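Local coordinates for Acarbose/maltose binding protein GacH (Streptomyces glaucescens, PDB 3K01), which binds acarbose and an acarbose homolog, and probably maltose, as the extracellular solute receptor of an ABC transporter, at residues Ala144-Lys149 with Ala255-Gly260; Glu377-Gln382 with Ala398-Ala403; Phe32-Asn37 with Tyr62-Phe67; Glu165-Ala170 with Lys226-Ser231; Arg89-Trp94 with Val364-Ile369. All coordinates share one frame; numbering follows the deposited sequence.

Interactions 1 and 3 are buried strand pairings in the same mixed sheet, antiparallel at 144-149/255-260 and parallel at 32-37/62-67, with their centres about 30 Å apart. Backbone hydrogen bonds carry both, but interaction 3 adds a polar cluster around D34. Interactions 2 and 4 are partly buried helix pairs farther from the chain centre, with sparse apolar contacts and one polar link each: an amide-amide bond in the former, a lysine-aspartate salt bridge in the latter. M256 of interaction 1 packs on L166 of interaction 4. Interaction 5, nearest the chain centre, joins a strand-to-helix corner to a loop without any direct hydrogen bond; its R89 bonds to W33 and T35 of interaction 3.

Interaction 1. Residues Ala144-Lys149 with Ala255-Gly260; sequences ALFYNK and AMMVNG
F146 and M257 form a hydrogen-bonded pair of the antiparallel strands 132-148 and 254-259, and their side chains share one face of the sheet with A144 and N259. The M257 side chain starts between its own backbone N and carbonyl carbon (chi1 66°) and then runs extended, which brings its methyl CE to 3.6 Å from F146 CD1. The sulfur, M257 SD, makes an oblique Met-aromatic contact 5.4 Å from the F146 centroid. N259 CB lies over one face of this ring, displaced toward the rim, in a CH-pi contact 4.0 Å from the centroid. On the other sheet face, L145 CD1 reaches M256 CB at 4.1 Å, while M256 CG rests against Y147 CB. Five backbone bonds join the strands, among them F146 N to M257 O at 2.8 Å. Helices 241-251 and 264-268 cover the F146-M257 face. The strand backbone groups are thus paired across the contact and this face is mainly apolar, with N259, whose OD1 accepts from G260 N, the polar exception.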
# COMPACT_ATOMS: atom_id res chain seq x y z
N ALA A 144 -4.58 -6.53 -5.28
CA ALA A 144 -4.49 -7.50 -6.35
C ALA A 144 -5.81 -8.25 -6.45
O ALA A 144 -6.58 -8.26 -5.49
CB ALA A 144 -3.35 -8.50 -6.09
N LEU A 145 -6.06 -8.85 -7.61
CA LEU A 145 -7.26 -9.67 -7.79
C LEU A 145 -6.98 -11.11 -7.31
O LEU A 145 -6.18 -11.82 -7.92
CB LEU A 145 -7.64 -9.68 -9.26
CG LEU A 145 -8.95 -10.41 -9.59
CD1 LEU A 145 -10.15 -9.70 -9.04
CD2 LEU A 145 -9.03 -10.58 -11.11
N PHE A 146 -7.62 -11.50 -6.22
CA PHE A 146 -7.57 -12.89 -5.74
C PHE A 146 -8.66 -13.68 -6.46
O PHE A 146 -9.77 -13.19 -6.67
CB PHE A 146 -7.91 -12.96 -4.25
CG PHE A 146 -6.84 -12.48 -3.32
CD1 PHE A 146 -6.60 -13.19 -2.16
CD2 PHE A 146 -6.12 -11.29 -3.51
CE1 PHE A 146 -5.67 -12.77 -1.21
CE2 PHE A 146 -5.16 -10.87 -2.58
CZ PHE A 146 -4.94 -11.64 -1.43
N TYR A 147 -8.38 -14.92 -6.83
CA TYR A 147 -9.38 -15.74 -7.49
C TYR A 147 -9.32 -17.19 -7.02
O TYR A 147 -8.26 -17.72 -6.67
CB TYR A 147 -9.30 -15.64 -9.03
CG TYR A 147 -7.99 -16.03 -9.66
CD1 TYR A 147 -6.95 -15.11 -9.77
CD2 TYR A 147 -7.81 -17.32 -10.18
CE1 TYR A 147 -5.76 -15.46 -10.36
CE2 TYR A 147 -6.63 -17.67 -10.77
CZ TYR A 147 -5.62 -16.73 -10.86
OH TYR A 147 -4.41 -17.07 -11.45
N ASN A 148 -10.49 -17.82 -7.02
CA ASN A 148 -10.67 -19.23 -6.71
C ASN A 148 -10.44 -20.01 -7.99
O ASN A 148 -11.24 -19.95 -8.93
CB ASN A 148 -12.10 -19.41 -6.18
CG ASN A 148 -12.41 -20.82 -5.70
OD1 ASN A 148 -13.11 -21.01 -4.66
ND2 ASN A 148 -11.97 -21.80 -6.46
N LYS A 149 -9.33 -20.73 -8.05
CA LYS A 149 -8.97 -21.42 -9.30
C LYS A 149 -10.00 -22.45 -9.71
O LYS A 149 -10.34 -22.53 -10.88
CB LYS A 149 -7.58 -22.06 -9.20
CG LYS A 149 -6.45 -21.04 -9.16
CD LYS A 149 -5.09 -21.72 -9.10
CE LYS A 149 -3.98 -20.69 -9.05
NZ LYS A 149 -2.66 -21.23 -9.50
N ALA A 255 -16.23 -15.75 -6.41
CA ALA A 255 -15.04 -16.37 -6.95
C ALA A 255 -13.80 -15.49 -6.91
O ALA A 255 -12.67 -15.99 -7.12
CB ALA A 255 -15.30 -16.80 -8.39
N MET A 256 -13.99 -14.19 -6.70
CA MET A 256 -12.91 -13.19 -6.79
C MET A 256 -13.11 -12.12 -5.76
O MET A 256 -14.23 -11.80 -5.41
CB MET A 256 -12.92 -12.55 -8.18
CG MET A 256 -12.63 -13.54 -9.30
SD MET A 256 -12.61 -12.83 -10.96
CE MET A 256 -14.39 -12.80 -11.29
N MET A 257 -12.00 -11.50 -5.34
CA MET A 257 -12.07 -10.29 -4.50
C MET A 257 -10.79 -9.54 -4.81
O MET A 257 -9.87 -10.08 -5.39
CB MET A 257 -12.15 -10.59 -3.01
CG MET A 257 -10.89 -11.25 -2.46
SD MET A 257 -10.94 -11.38 -0.65
CE MET A 257 -9.50 -12.36 -0.27
N VAL A 258 -10.73 -8.27 -4.42
CA VAL A 258 -9.48 -7.51 -4.48
C VAL A 258 -8.94 -7.38 -3.06
O VAL A 258 -9.69 -7.10 -2.13
CB VAL A 258 -9.73 -6.15 -5.12
CG1 VAL A 258 -8.50 -5.24 -5.00
CG2 VAL A 258 -10.13 -6.34 -6.55
N ASN A 259 -7.65 -7.62 -2.88
CA ASN A 259 -7.10 -7.60 -1.53
C ASN A 259 -5.60 -7.52 -1.58
O ASN A 259 -5.00 -7.51 -2.67
CB ASN A 259 -7.59 -8.83 -0.75
CG ASN A 259 -7.89 -8.50 0.69
OD1 ASN A 259 -7.25 -7.63 1.30
ND2 ASN A 259 -8.90 -9.17 1.25
N GLY A 260 -4.98 -7.44 -0.40
CA GLY A 260 -3.53 -7.29 -0.33
C GLY A 260 -2.87 -8.47 0.35
O GLY A 260 -3.52 -9.42 0.78

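Interaction 2. Residues Glu377-Gln382 with Ala398-Ala403; sequences EPIRLQ and ANTGDA
Helices 376-387 and 393-407 run nearly antiparallel, their local axes 9.1 Å apart at closest approach and 158° between directions, with P378 and T400 nearest in the backbone. This is a helical hairpin near the C-terminal end of the chain. Its apolar part is small: P378 CB and CG both lie against the A403 methyl, CG 3.7 Å from A403 CB, and the T400 methyl CG2 sits 4.0 Å from I379 CG1. The T400 hydroxyl is turned to its own helix and beyond, bonding to A396 O and Y222 OH, while the aliphatic start of Q382 slides past it, CG 3.4 Å from T400 OG1. Bent at chi2 (-50°), the Q382 chain folds so that its amide lies beside N399 CB, which is 3.4 Å from Q382 CD. I379, whose CB points away from the second helix, also packs on P189, F192 and L203 of neighbouring loops. One direct hydrogen bond crosses between the helices. N399 ND2 gives it to Q382 OE1 at 3.0 Å, almost straight at 171°; the oxygen lies in the plane of the N399 amide, whereas the nitrogen stands well above the carbonyl plane of Q382.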
# COMPACT_ATOMS: atom_id res chain seq x y z
N GLU A 377 -11.34 10.14 2.97
CA GLU A 377 -12.67 10.23 3.55
C GLU A 377 -13.76 10.67 2.55
O GLU A 377 -14.83 10.09 2.54
CB GLU A 377 -12.67 11.07 4.84
CG GLU A 377 -14.06 11.29 5.39
CD GLU A 377 -14.67 10.04 6.03
OE1 GLU A 377 -14.11 8.94 5.98
OE2 GLU A 377 -15.77 10.15 6.59
N PRO A 378 -13.50 11.68 1.71
CA PRO A 378 -14.53 12.04 0.73
C PRO A 378 -14.87 10.90 -0.21
O PRO A 378 -16.04 10.70 -0.55
CB PRO A 378 -13.95 13.25 0.00
CG PRO A 378 -12.99 13.86 1.03
CD PRO A 378 -12.36 12.63 1.66
N ILE A 379 -13.87 10.12 -0.62
CA ILE A 379 -14.14 8.95 -1.44
C ILE A 379 -14.99 7.94 -0.67
O ILE A 379 -15.93 7.37 -1.23
CB ILE A 379 -12.84 8.28 -1.88
CG1 ILE A 379 -12.07 9.19 -2.81
CG2 ILE A 379 -13.11 6.90 -2.53
CD1 ILE A 379 -10.68 8.64 -3.19
N ARG A 380 -14.67 7.69 0.59
CA ARG A 380 -15.42 6.71 1.35
C ARG A 380 -16.90 7.10 1.37
O ARG A 380 -17.77 6.27 1.09
CB ARG A 380 -14.94 6.60 2.78
CG ARG A 380 -15.68 5.51 3.56
CD ARG A 380 -15.51 5.66 5.06
NE ARG A 380 -16.10 6.93 5.50
CZ ARG A 380 -17.42 7.14 5.63
NH1 ARG A 380 -18.31 6.18 5.39
NH2 ARG A 380 -17.84 8.35 5.97
N LEU A 381 -17.18 8.36 1.70
CA LEU A 381 -18.56 8.81 1.81
C LEU A 381 -19.29 8.72 0.47
O LEU A 381 -20.43 8.19 0.40
CB LEU A 381 -18.56 10.25 2.31
CG LEU A 381 -19.94 10.86 2.49
CD1 LEU A 381 -20.82 10.05 3.45
CD2 LEU A 381 -19.79 12.28 2.95
N GLN A 382 -18.67 9.23 -0.59
CA GLN A 382 -19.30 9.25 -1.87
C GLN A 382 -19.45 7.87 -2.48
O GLN A 382 -20.50 7.57 -3.09
CB GLN A 382 -18.62 10.23 -2.84
CG GLN A 382 -18.56 11.70 -2.36
CD GLN A 382 -19.90 12.21 -1.89
OE1 GLN A 382 -20.90 12.01 -2.57
NE2 GLN A 382 -19.93 12.90 -0.76
N ALA A 398 -18.38 15.18 -8.25
CA ALA A 398 -18.40 16.61 -7.91
C ALA A 398 -18.23 16.84 -6.41
O ALA A 398 -17.46 17.73 -5.99
CB ALA A 398 -19.72 17.22 -8.40
N ASN A 399 -18.90 16.04 -5.60
CA ASN A 399 -18.79 16.18 -4.16
C ASN A 399 -17.37 15.86 -3.69
O ASN A 399 -16.83 16.52 -2.80
CB ASN A 399 -19.74 15.20 -3.45
CG ASN A 399 -21.18 15.64 -3.49
OD1 ASN A 399 -21.49 16.81 -3.79
ND2 ASN A 399 -22.08 14.73 -3.20
N THR A 400 -16.76 14.85 -4.32
CA THR A 400 -15.39 14.47 -3.95
C THR A 400 -14.45 15.64 -4.30
O THR A 400 -13.61 16.04 -3.51
CB THR A 400 -14.94 13.19 -4.68
OG1 THR A 400 -15.92 12.16 -4.50
CG2 THR A 400 -13.64 12.65 -4.10
N GLY A 401 -14.62 16.20 -5.50
CA GLY A 401 -13.77 17.31 -5.94
C GLY A 401 -13.95 18.54 -5.07
O GLY A 401 -12.97 19.22 -4.74
N ASP A 402 -15.18 18.84 -4.69
CA ASP A 402 -15.44 20.00 -3.84
C ASP A 402 -14.78 19.81 -2.49
O ASP A 402 -14.19 20.75 -1.95
CB ASP A 402 -16.93 20.23 -3.64
CG ASP A 402 -17.60 20.81 -4.87
OD1 ASP A 402 -16.90 21.17 -5.84
OD2 ASP A 402 -18.85 20.91 -4.85
N ALA A 403 -14.87 18.60 -1.92
CA ALA A 403 -14.24 18.34 -0.64
C ALA A 403 -12.72 18.50 -0.81
O ALA A 403 -12.05 19.04 0.09
CB ALA A 403 -14.60 16.93 -0.15

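Interaction 3. Residues Phe32-Asn37 with Tyr62-Phe67; sequences FWDTSN and YVNVPF
W33 and V63 lie side by side on one face of a parallel strand pair, 28-34 with 58-64, of the kind linked by a beta-alpha-beta crossover, here through helices 41-49 and 51-54. V63 CB fits against W33 CD1 at 3.6 Å and the V65 methyl CG2 covers the indole, 4.3 Å from the centroid of the five-membered ring; both valines approach from the same side, V65 over the face and V63 obliquely, and K73 of helix 67-79 also touches W33. On the reverse face F32 CD2 meets Y62 CD1 obliquely, and the Y62 ring extends along the strand to fill the space beside D34 CB, 3.4 Å from Y62 CE1. Past the strand ends, T35 CB butts against F67 CB. D34 closes an Asx turn with S36 N and receives the S36 hydroxyl as well. N64 ND2 crosses between the two segments to S36 O at 2.9 Å. Y62 OH donates to D34 OD2 at 2.6 Å, from the anti side of the carboxylate.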
# COMPACT_ATOMS: atom_id res chain seq x y z
N PHE A 32 15.39 3.45 17.26
CA PHE A 32 14.58 3.10 16.08
C PHE A 32 13.19 2.69 16.52
O PHE A 32 13.05 1.75 17.30
CB PHE A 32 15.27 1.94 15.33
CG PHE A 32 14.43 1.31 14.22
CD1 PHE A 32 13.68 2.08 13.33
CD2 PHE A 32 14.43 -0.07 14.05
CE1 PHE A 32 12.92 1.49 12.32
CE2 PHE A 32 13.69 -0.67 13.06
CZ PHE A 32 12.95 0.10 12.17
N TRP A 33 12.17 3.40 16.02
CA TRP A 33 10.78 2.99 16.25
C TRP A 33 10.26 2.22 15.05
O TRP A 33 10.11 2.77 13.95
CB TRP A 33 9.89 4.20 16.51
CG TRP A 33 10.06 4.82 17.87
CD1 TRP A 33 11.00 4.51 18.83
CD2 TRP A 33 9.27 5.89 18.41
NE1 TRP A 33 10.82 5.31 19.94
CE2 TRP A 33 9.79 6.18 19.69
CE3 TRP A 33 8.19 6.64 17.93
CZ2 TRP A 33 9.23 7.17 20.52
CZ3 TRP A 33 7.65 7.64 18.75
CH2 TRP A 33 8.19 7.90 20.01
N ASP A 34 10.01 0.93 15.29
CA ASP A 34 9.48 0.00 14.30
C ASP A 34 8.00 -0.21 14.54
O ASP A 34 7.54 -0.21 15.68
CB ASP A 34 10.23 -1.32 14.45
CG ASP A 34 9.74 -2.39 13.50
OD1 ASP A 34 9.23 -2.07 12.40
OD2 ASP A 34 9.89 -3.58 13.87
N THR A 35 7.24 -0.35 13.46
CA THR A 35 5.77 -0.56 13.56
C THR A 35 5.38 -1.98 13.10
O THR A 35 4.18 -2.26 12.95
CB THR A 35 5.03 0.38 12.63
OG1 THR A 35 5.53 0.14 11.31
CG2 THR A 35 5.26 1.84 13.01
N SER A 36 6.34 -2.86 12.86
CA SER A 36 6.02 -4.20 12.38
C SER A 36 5.17 -4.95 13.42
O SER A 36 5.14 -4.62 14.61
CB SER A 36 7.29 -4.96 11.99
OG SER A 36 8.00 -5.37 13.14
N ASN A 37 4.45 -5.95 12.93
CA ASN A 37 3.47 -6.65 13.77
C ASN A 37 4.08 -7.68 14.73
O ASN A 37 5.30 -7.91 14.76
CB ASN A 37 2.33 -7.24 12.93
CG ASN A 37 2.75 -8.42 12.09
OD1 ASN A 37 3.68 -9.14 12.43
ND2 ASN A 37 2.03 -8.64 11.00
N TYR A 62 16.10 -0.53 19.82
CA TYR A 62 14.90 -0.95 19.11
C TYR A 62 13.66 -0.77 19.98
O TYR A 62 13.65 -1.23 21.14
CB TYR A 62 15.02 -2.42 18.75
CG TYR A 62 13.77 -2.94 18.10
CD1 TYR A 62 13.58 -2.83 16.73
CD2 TYR A 62 12.72 -3.48 18.88
CE1 TYR A 62 12.41 -3.28 16.13
CE2 TYR A 62 11.55 -3.93 18.28
CZ TYR A 62 11.40 -3.81 16.92
OH TYR A 62 10.23 -4.24 16.34
N VAL A 63 12.62 -0.14 19.44
CA VAL A 63 11.33 -0.04 20.11
C VAL A 63 10.24 -0.41 19.13
O VAL A 63 10.20 0.12 18.01
CB VAL A 63 11.09 1.40 20.60
CG1 VAL A 63 9.76 1.49 21.34
CG2 VAL A 63 12.25 1.88 21.50
N ASN A 64 9.34 -1.32 19.51
CA ASN A 64 8.20 -1.64 18.66
C ASN A 64 7.02 -0.78 19.10
O ASN A 64 6.70 -0.71 20.28
CB ASN A 64 7.84 -3.11 18.74
CG ASN A 64 6.73 -3.47 17.80
OD1 ASN A 64 5.56 -3.42 18.17
ND2 ASN A 64 7.08 -3.77 16.56
N VAL A 65 6.40 -0.11 18.14
CA VAL A 65 5.25 0.75 18.39
C VAL A 65 4.12 0.21 17.49
O VAL A 65 4.28 0.11 16.28
CB VAL A 65 5.53 2.22 18.02
CG1 VAL A 65 4.32 3.09 18.38
CG2 VAL A 65 6.81 2.73 18.71
N PRO A 66 2.96 -0.14 18.09
CA PRO A 66 1.84 -0.63 17.29
C PRO A 66 1.55 0.31 16.12
O PRO A 66 1.48 1.53 16.32
CB PRO A 66 0.67 -0.63 18.27
CG PRO A 66 1.31 -0.81 19.61
CD PRO A 66 2.64 -0.09 19.53
N PHE A 67 1.37 -0.23 14.92
CA PHE A 67 1.32 0.63 13.74
C PHE A 67 0.23 1.70 13.87
O PHE A 67 0.41 2.83 13.42
CB PHE A 67 1.20 -0.15 12.41
CG PHE A 67 -0.17 -0.73 12.18
CD1 PHE A 67 -0.50 -1.99 12.69
CD2 PHE A 67 -1.12 -0.01 11.47
CE1 PHE A 67 -1.79 -2.53 12.48
CE2 PHE A 67 -2.40 -0.54 11.26
CZ PHE A 67 -2.73 -1.80 11.77
O HOH W 1 2.22 -3.06 14.68
O HOH W 2 3.22 -4.05 17.13

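Interaction 4. Residues Glu165-Ala170 with Lys226-Ser231; sequences ELKTAA and KDLVDS
K167 NZ and D227 OD2 form a salt bridge at 2.6 Å, the amine reaching the syn lone pair of the carboxylate oxygen. A water sits between the same two groups, accepting from K167 NZ at 2.7 Å and donating to D227 OD1 at 2.9 Å, so that both carboxylate oxygens are tied to the amine. The lysine gets there by a bend at chi3 (78°), which swings CE and NZ across the aspartate. Before the bend, its CG rests on L228 CD2 at 3.8 Å. The same L228 methyl meets L166 CD2 at 3.9 Å, the two leucine side chains crossing at about a right angle on the buried side of the contact. These residues belong to helices 163-177 and 216-230, which run in nearly the same direction, 13° apart, but with local axes 11.3 Å from each other; long side chains therefore span the gap. Each helix is followed by a strand, 180-183 and 234-235, and these pair in parallel, an alpha/beta layer with the helices side by side. S231 OG, 3.8 Å from K167 CE, donates to D227 O at 2.8 Å, and S231 N reaches that carbonyl from the opposite face. Farther out, L228 packs on L184 and L166 on P160.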
# COMPACT_ATOMS: atom_id res chain seq x y z
N GLU A 165 -14.07 -7.80 -19.20
CA GLU A 165 -13.85 -9.24 -19.13
C GLU A 165 -14.36 -9.81 -17.82
O GLU A 165 -14.87 -10.95 -17.81
CB GLU A 165 -12.37 -9.58 -19.31
CG GLU A 165 -11.89 -9.18 -20.70
CD GLU A 165 -10.41 -9.17 -20.89
OE1 GLU A 165 -9.65 -9.55 -19.97
OE2 GLU A 165 -10.01 -8.76 -22.00
N LEU A 166 -14.23 -9.06 -16.74
CA LEU A 166 -14.70 -9.55 -15.44
C LEU A 166 -16.20 -9.73 -15.45
O LEU A 166 -16.70 -10.69 -14.88
CB LEU A 166 -14.23 -8.62 -14.31
CG LEU A 166 -14.57 -9.09 -12.89
CD1 LEU A 166 -13.43 -8.71 -11.95
CD2 LEU A 166 -15.90 -8.53 -12.38
N LYS A 167 -16.92 -8.81 -16.06
CA LYS A 167 -18.38 -8.95 -16.13
C LYS A 167 -18.80 -10.23 -16.83
O LYS A 167 -19.71 -10.94 -16.38
CB LYS A 167 -19.01 -7.74 -16.79
CG LYS A 167 -18.91 -6.51 -15.91
CD LYS A 167 -19.41 -5.28 -16.62
CE LYS A 167 -20.92 -5.28 -16.62
NZ LYS A 167 -21.48 -4.09 -17.34
N THR A 168 -18.13 -10.52 -17.94
CA THR A 168 -18.42 -11.74 -18.69
C THR A 168 -18.05 -12.96 -17.84
O THR A 168 -18.81 -13.94 -17.73
CB THR A 168 -17.69 -11.73 -20.02
OG1 THR A 168 -18.22 -10.62 -20.77
CG2 THR A 168 -17.92 -13.05 -20.78
N ALA A 169 -16.88 -12.92 -17.24
CA ALA A 169 -16.44 -14.06 -16.45
C ALA A 169 -17.40 -14.29 -15.29
O ALA A 169 -17.74 -15.44 -14.99
CB ALA A 169 -15.04 -13.82 -15.94
N ALA A 170 -17.84 -13.22 -14.64
CA ALA A 170 -18.78 -13.33 -13.53
C ALA A 170 -20.07 -14.01 -13.95
O ALA A 170 -20.58 -14.89 -13.22
CB ALA A 170 -19.09 -11.96 -12.97
N LYS A 226 -20.92 0.97 -9.40
CA LYS A 226 -22.36 0.75 -9.32
C LYS A 226 -22.84 -0.24 -10.38
O LYS A 226 -23.71 -1.07 -10.11
CB LYS A 226 -23.09 2.09 -9.47
CG LYS A 226 -24.61 2.04 -9.20
CD LYS A 226 -24.95 1.40 -7.87
CE LYS A 226 -26.40 1.67 -7.47
NZ LYS A 226 -26.84 0.83 -6.31
N ASP A 227 -22.28 -0.16 -11.57
CA ASP A 227 -22.62 -1.10 -12.63
C ASP A 227 -22.23 -2.53 -12.24
O ASP A 227 -22.97 -3.48 -12.55
CB ASP A 227 -21.96 -0.73 -13.97
CG ASP A 227 -22.17 -1.80 -15.04
OD1 ASP A 227 -23.30 -1.94 -15.52
OD2 ASP A 227 -21.20 -2.47 -15.36
N LEU A 228 -21.09 -2.71 -11.59
CA LEU A 228 -20.69 -4.06 -11.22
C LEU A 228 -21.71 -4.70 -10.28
O LEU A 228 -22.05 -5.88 -10.41
CB LEU A 228 -19.31 -4.03 -10.59
CG LEU A 228 -18.18 -3.94 -11.62
CD1 LEU A 228 -16.85 -3.67 -10.96
CD2 LEU A 228 -18.04 -5.23 -12.43
N VAL A 229 -22.25 -3.92 -9.39
CA VAL A 229 -23.25 -4.44 -8.46
C VAL A 229 -24.63 -4.55 -9.14
O VAL A 229 -25.29 -5.60 -9.03
CB VAL A 229 -23.30 -3.60 -7.15
CG1 VAL A 229 -24.34 -4.13 -6.22
CG2 VAL A 229 -21.92 -3.59 -6.44
N ASP A 230 -25.03 -3.53 -9.89
CA ASP A 230 -26.35 -3.57 -10.54
C ASP A 230 -26.46 -4.75 -11.48
O ASP A 230 -27.52 -5.38 -11.58
CB ASP A 230 -26.57 -2.33 -11.40
CG ASP A 230 -26.95 -1.12 -10.62
OD1 ASP A 230 -27.31 -1.22 -9.43
OD2 ASP A 230 -26.91 -0.04 -11.27
N SER A 231 -25.38 -5.04 -12.20
CA SER A 231 -25.38 -6.12 -13.20
C SER A 231 -25.26 -7.49 -12.58
O SER A 231 -25.34 -8.48 -13.31
CB SER A 231 -24.21 -5.93 -14.18
OG SER A 231 -22.99 -6.14 -13.49
O HOH W 3 -24.21 -3.91 -17.47

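Interaction 5. Residues Arg89-Trp94 with Val364-Ile369; sequences RTEVAW and VERPWI
V92 packs on W368 where the chain leaves strand 87-91 for helix 92-100 and faces a loop without regular structure; the closest backbone approach is 6.8 Å, between A93 CA and W368 CA, and W368 is the centre of an inverse gamma turn in that loop. E91 is the N-cap of the helix; in the modelled conformer, one of two, its OE1 accepts from A93 N at 3.0 Å, and its OE2 makes a long and doubtful salt bridge of 3.5 Å to R366 NH2, with carboxylate and guanidinium planes 50° apart. R366 bends at chi2 (-83°), and V92 CG2 sits over a face of its guanidinium, 4.0 Å from R366 NH2, while A93 CB is 3.8 Å from R366 NH1. R366 NE donates to Q295 O, which helps orient the guanidinium. W368 CZ3 touches V92 CB at 4.0 Å, and its NE1 donates to E365 OE1 within its own loop. A water donates to both A93 O and I369 O and so bridges the two backbones. Strand 293-302 lies next to both segments: its W298 meets E91, and its Q295 touches E365 and W368. Helix 121-125 packs A125 on W368, and helix 67-79 lies against W94.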
# COMPACT_ATOMS: atom_id res chain seq x y z
N ARG A 89 10.11 4.27 11.39
CA ARG A 89 9.49 3.54 10.27
C ARG A 89 8.25 4.32 9.82
O ARG A 89 7.37 4.61 10.65
CB ARG A 89 9.14 2.11 10.65
CG ARG A 89 8.99 1.24 9.44
CD ARG A 89 8.28 -0.03 9.76
NE ARG A 89 8.39 -1.06 8.73
CZ ARG A 89 7.55 -2.08 8.62
NH1 ARG A 89 6.52 -2.18 9.46
NH2 ARG A 89 7.74 -3.00 7.70
N THR A 90 8.19 4.66 8.53
CA THR A 90 7.22 5.63 8.03
C THR A 90 6.39 5.04 6.91
O THR A 90 6.92 4.60 5.90
CB THR A 90 7.89 6.93 7.46
OG1 THR A 90 8.93 6.58 6.53
CG2 THR A 90 8.46 7.80 8.58
N GLU A 91 5.06 4.99 7.08
CA GLU A 91 4.23 4.46 6.02
C GLU A 91 4.40 5.39 4.82
O GLU A 91 4.78 6.55 4.98
CB GLU A 91 2.79 4.40 6.49
CG GLU A 91 1.92 3.43 5.74
CD GLU A 91 1.03 4.11 4.70
OE1 GLU A 91 0.91 5.36 4.69
OE2 GLU A 91 0.43 3.37 3.90
N VAL A 92 4.15 4.91 3.60
CA VAL A 92 4.41 5.74 2.43
C VAL A 92 3.76 7.13 2.51
O VAL A 92 4.39 8.13 2.13
CB VAL A 92 4.07 5.06 1.10
CG1 VAL A 92 5.03 3.89 0.80
CG2 VAL A 92 2.60 4.61 1.01
N ALA A 93 2.52 7.22 2.98
CA ALA A 93 1.83 8.52 3.09
C ALA A 93 2.38 9.36 4.24
O ALA A 93 2.23 10.59 4.27
CB ALA A 93 0.32 8.33 3.27
N TRP A 94 3.01 8.71 5.22
CA TRP A 94 3.48 9.43 6.40
C TRP A 94 4.73 10.26 6.08
O TRP A 94 5.04 11.17 6.85
CB TRP A 94 3.80 8.51 7.57
CG TRP A 94 2.65 7.75 8.14
CD1 TRP A 94 1.35 7.74 7.71
CD2 TRP A 94 2.74 6.82 9.22
NE1 TRP A 94 0.62 6.86 8.49
CE2 TRP A 94 1.45 6.29 9.42
CE3 TRP A 94 3.79 6.38 10.04
CZ2 TRP A 94 1.19 5.32 10.40
CZ3 TRP A 94 3.53 5.43 11.03
CH2 TRP A 94 2.23 4.92 11.19
N VAL A 364 0.33 2.36 -8.47
CA VAL A 364 0.24 3.77 -8.86
C VAL A 364 0.59 4.58 -7.64
O VAL A 364 0.10 4.32 -6.55
CB VAL A 364 -1.20 4.12 -9.35
CG1 VAL A 364 -1.36 5.63 -9.63
CG2 VAL A 364 -1.55 3.32 -10.59
N GLU A 365 1.43 5.60 -7.83
CA GLU A 365 1.84 6.43 -6.73
C GLU A 365 0.66 7.16 -6.09
O GLU A 365 -0.29 7.55 -6.78
CB GLU A 365 2.81 7.49 -7.23
CG GLU A 365 4.16 6.96 -7.69
CD GLU A 365 5.07 8.04 -8.26
OE1 GLU A 365 4.98 9.19 -7.80
OE2 GLU A 365 5.88 7.73 -9.16
N ARG A 366 0.74 7.36 -4.79
CA ARG A 366 -0.14 8.30 -4.10
C ARG A 366 0.25 9.72 -4.49
O ARG A 366 1.35 9.95 -4.97
CB ARG A 366 0.08 8.23 -2.58
CG ARG A 366 -0.01 6.87 -1.97
CD ARG A 366 -1.42 6.42 -1.66
NE ARG A 366 -1.32 5.20 -0.89
CZ ARG A 366 -1.47 5.05 0.42
NH1 ARG A 366 -1.91 6.04 1.22
NH2 ARG A 366 -1.31 3.84 0.93
N PRO A 367 -0.64 10.70 -4.23
CA PRO A 367 -0.16 12.08 -4.25
C PRO A 367 0.68 12.28 -2.99
O PRO A 367 0.22 12.07 -1.87
CB PRO A 367 -1.46 12.92 -4.21
CG PRO A 367 -2.47 12.02 -3.64
CD PRO A 367 -2.08 10.59 -3.88
N TRP A 368 1.92 12.74 -3.19
CA TRP A 368 2.87 12.81 -2.09
C TRP A 368 2.78 14.16 -1.39
O TRP A 368 3.73 14.96 -1.40
CB TRP A 368 4.28 12.51 -2.58
CG TRP A 368 4.37 11.20 -3.31
CD1 TRP A 368 4.75 11.03 -4.61
CD2 TRP A 368 4.05 9.89 -2.79
NE1 TRP A 368 4.70 9.69 -4.94
CE2 TRP A 368 4.29 8.98 -3.85
CE3 TRP A 368 3.61 9.41 -1.56
CZ2 TRP A 368 4.07 7.61 -3.72
CZ3 TRP A 368 3.41 8.05 -1.43
CH2 TRP A 368 3.65 7.16 -2.52
N ILE A 369 1.62 14.41 -0.80
CA ILE A 369 1.29 15.72 -0.23
C ILE A 369 0.89 15.56 1.23
O ILE A 369 0.52 14.46 1.66
CB ILE A 369 0.20 16.46 -1.05
CG1 ILE A 369 -1.13 15.69 -1.01
CG2 ILE A 369 0.65 16.67 -2.49
CD1 ILE A 369 -2.28 16.46 -1.68
O HOH W 4 0.60 11.84 2.55